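Local coordinates for holo-[acyl-carrier-protein] synthase (Thermotoga maritima, PDB 5XUM) that is a holo-[acyl-carrier-protein] synthase of the AcpS type, a member of the 4'-phosphopantetheinyl transferase superfamily, at residues Thr141-Pro145 with Phe146-Lys150. Residues are numbered along the deposited sequence; the frame is centred on the assembly and turned at random.
Sequences TSLPP and FTLKK
L148 turns back from the first turn of helix 145-154 onto the loop that leads into it, reaching L143 and T141. L148 CB lies 3.6 Å from P144 O. With CG anti to the backbone N (chi1 -180°), the side chain carries its two methyls to the loop, where they part: L148 CD1 meets L143 CD1 at 4.2 Å, the two leucines crossing at about a right angle, while L148 CD2 reaches T141 CG2 at 4.0 Å. L143's other methyl, CD2, touches T147 CG2 at 4.2 Å. T141 OG1 accepts from L143 N at 3.0 Å, closing an ST turn over T141-L143. P144 is the N-cap; its O takes L148 N at 2.9 Å, nearly straight (N-H...O 168°), and P145 O takes K149 N at 2.8 Å, more bent. D84 adds a second anchor at this helix start, bonding F146 N through OD1 and T147 OG1 through OD2. The loop joins strand 137-140 to helix 145-154; L148 packs on I114 of strand 114-117 and on L159 and Y162 of strand 158-162, so the helix start rests against two neighbouring strands of the four-stranded antiparallel sheet, while P145 and F146 touch I167 of strand 166-167.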
ATOM      1  N   THR A 141     -13.910 -12.729  11.891  1.00 43.47           N
ATOM      2  CA  THR A 141     -15.249 -12.358  11.439  1.00 43.54           C
ATOM      3  C   THR A 141     -15.185 -11.288  10.348  1.00 43.62           C
ATOM      4  O   THR A 141     -14.256 -10.474  10.315  1.00 42.82           O
ATOM      5  CB  THR A 141     -16.163 -11.898  12.604  1.00 42.81           C
ATOM      6  OG1 THR A 141     -17.445 -11.520  12.088  1.00 41.91           O
ATOM      7  CG2 THR A 141     -15.566 -10.714  13.362  1.00 43.43           C
ATOM      8  N   SER A 142     -16.172 -11.314   9.456  1.00 44.10           N
ATOM      9  CA  SER A 142     -16.310 -10.302   8.413  1.00 45.78           C
ATOM     10  C   SER A 142     -17.392  -9.287   8.780  1.00 45.13           C
ATOM     11  O   SER A 142     -17.790  -8.470   7.951  1.00 51.15           O
ATOM     12  CB  SER A 142     -16.629 -10.959   7.068  1.00 53.54           C
ATOM     13  OG  SER A 142     -15.564 -11.794   6.648  1.00 65.48           O
ATOM     14  N   LEU A 143     -17.867  -9.345  10.022  1.00 41.30           N
ATOM     15  CA  LEU A 143     -18.855  -8.388  10.506  1.00 42.38           C
ATOM     16  C   LEU A 143     -18.207  -7.027  10.747  1.00 42.05           C
ATOM     17  O   LEU A 143     -17.147  -6.951  11.373  1.00 40.14           O
ATOM     18  CB  LEU A 143     -19.541  -8.887  11.785  1.00 42.08           C
ATOM     19  CG  LEU A 143     -20.493 -10.085  11.678  1.00 43.79           C
ATOM     20  CD1 LEU A 143     -20.957 -10.520  13.062  1.00 42.95           C
ATOM     21  CD2 LEU A 143     -21.687  -9.777  10.783  1.00 47.83           C
ATOM     22  N   PRO A 144     -18.836  -5.951  10.233  1.00 43.19           N
ATOM     23  CA  PRO A 144     -18.381  -4.582  10.482  1.00 43.28           C
ATOM     24  C   PRO A 144     -18.435  -4.255  11.983  1.00 43.33           C
ATOM     25  O   PRO A 144     -19.262  -4.831  12.699  1.00 46.42           O
ATOM     26  CB  PRO A 144     -19.385  -3.731   9.695  1.00 46.56           C
ATOM     27  CG  PRO A 144     -19.924  -4.647   8.648  1.00 45.93           C
ATOM     28  CD  PRO A 144     -19.995  -5.983   9.321  1.00 43.84           C
ATOM     29  N   PRO A 145     -17.556  -3.346  12.456  1.00 43.05           N
ATOM     30  CA  PRO A 145     -17.340  -3.128  13.896  1.00 43.82           C
ATOM     31  C   PRO A 145     -18.590  -2.796  14.719  1.00 45.33           C
ATOM     32  O   PRO A 145     -18.741  -3.319  15.823  1.00 48.27           O
ATOM     33  CB  PRO A 145     -16.333  -1.966  13.940  1.00 43.79           C
ATOM     34  CG  PRO A 145     -16.338  -1.374  12.571  1.00 42.54           C
ATOM     35  CD  PRO A 145     -16.662  -2.502  11.642  1.00 42.12           C
ATOM     36  N   PHE A 146     -19.468  -1.944  14.196  1.00 44.09           N
ATOM     37  CA  PHE A 146     -20.680  -1.561  14.928  1.00 49.08           C
ATOM     38  C   PHE A 146     -21.730  -2.669  14.935  1.00 48.88           C
ATOM     39  O   PHE A 146     -22.449  -2.835  15.922  1.00 48.76           O
ATOM     40  CB  PHE A 146     -21.267  -0.255  14.393  1.00 48.86           C
ATOM     41  CG  PHE A 146     -20.492   0.963  14.804  1.00 49.17           C
ATOM     42  CD1 PHE A 146     -20.748   1.586  16.021  1.00 48.95           C
ATOM     43  CD2 PHE A 146     -19.501   1.485  13.979  1.00 46.10           C
ATOM     44  CE1 PHE A 146     -20.032   2.709  16.406  1.00 55.40           C
ATOM     45  CE2 PHE A 146     -18.782   2.604  14.360  1.00 45.23           C
ATOM     46  CZ  PHE A 146     -19.049   3.219  15.572  1.00 51.86           C
ATOM     47  N   THR A 147     -21.809  -3.418  13.837  1.00 50.80           N
ATOM     48  CA  THR A 147     -22.669  -4.597  13.757  1.00 49.08           C
ATOM     49  C   THR A 147     -22.210  -5.637  14.780  1.00 50.66           C
ATOM     50  O   THR A 147     -23.029  -6.190  15.521  1.00 53.87           O
ATOM     51  CB  THR A 147     -22.670  -5.203  12.336  1.00 46.14           C
ATOM     52  OG1 THR A 147     -23.053  -4.198  11.391  1.00 51.63           O
ATOM     53  CG2 THR A 147     -23.647  -6.378  12.236  1.00 46.03           C
ATOM     54  N   LEU A 148     -20.902  -5.882  14.826  1.00 49.23           N
ATOM     55  CA  LEU A 148     -20.315  -6.809  15.790  1.00 50.59           C
ATOM     56  C   LEU A 148     -20.516  -6.330  17.230  1.00 53.82           C
ATOM     57  O   LEU A 148     -20.884  -7.119  18.101  1.00 55.80           O
ATOM     58  CB  LEU A 148     -18.825  -7.031  15.495  1.00 46.85           C
ATOM     59  CG  LEU A 148     -18.032  -7.978  16.404  1.00 47.01           C
ATOM     60  CD1 LEU A 148     -18.540  -9.411  16.312  1.00 44.40           C
ATOM     61  CD2 LEU A 148     -16.543  -7.914  16.089  1.00 42.10           C
ATOM     62  N   LYS A 149     -20.284  -5.038  17.460  1.00 54.29           N
ATOM     63  CA  LYS A 149     -20.413  -4.423  18.785  1.00 58.64           C
ATOM     64  C   LYS A 149     -21.829  -4.561  19.354  1.00 59.98           C
ATOM     65  O   LYS A 149     -22.003  -4.874  20.534  1.00 62.03           O
ATOM     66  CB  LYS A 149     -20.006  -2.946  18.716  1.00 57.37           C
ATOM     67  CG  LYS A 149     -19.815  -2.261  20.058  1.00 63.03           C
ATOM     68  CD  LYS A 149     -19.442  -0.798  19.863  1.00 64.24           C
ATOM     69  CE  LYS A 149     -19.546  -0.011  21.160  1.00 69.91           C
ATOM     70  NZ  LYS A 149     -18.497  -0.388  22.148  1.00 73.61           N
ATOM     71  N   LYS A 150     -22.828  -4.335  18.502  1.00 60.02           N
ATOM     72  CA  LYS A 150     -24.237  -4.421  18.882  1.00 64.53           C
ATOM     73  C   LYS A 150     -24.656  -5.865  19.179  1.00 67.11           C
ATOM     74  O   LYS A 150     -25.475  -6.108  20.071  1.00 72.73           O
ATOM     75  CB  LYS A 150     -25.110  -3.826  17.771  1.00 67.27           C
ATOM     76  CG  LYS A 150     -26.561  -3.578  18.156  1.00 72.31           C
ATOM     77  CD  LYS A 150     -27.392  -3.219  16.934  1.00 79.07           C
ATOM     78  CE  LYS A 150     -28.863  -3.072  17.285  1.00 81.84           C
ATOM     79  NZ  LYS A 150     -29.702  -2.872  16.071  1.00 87.90           N
TER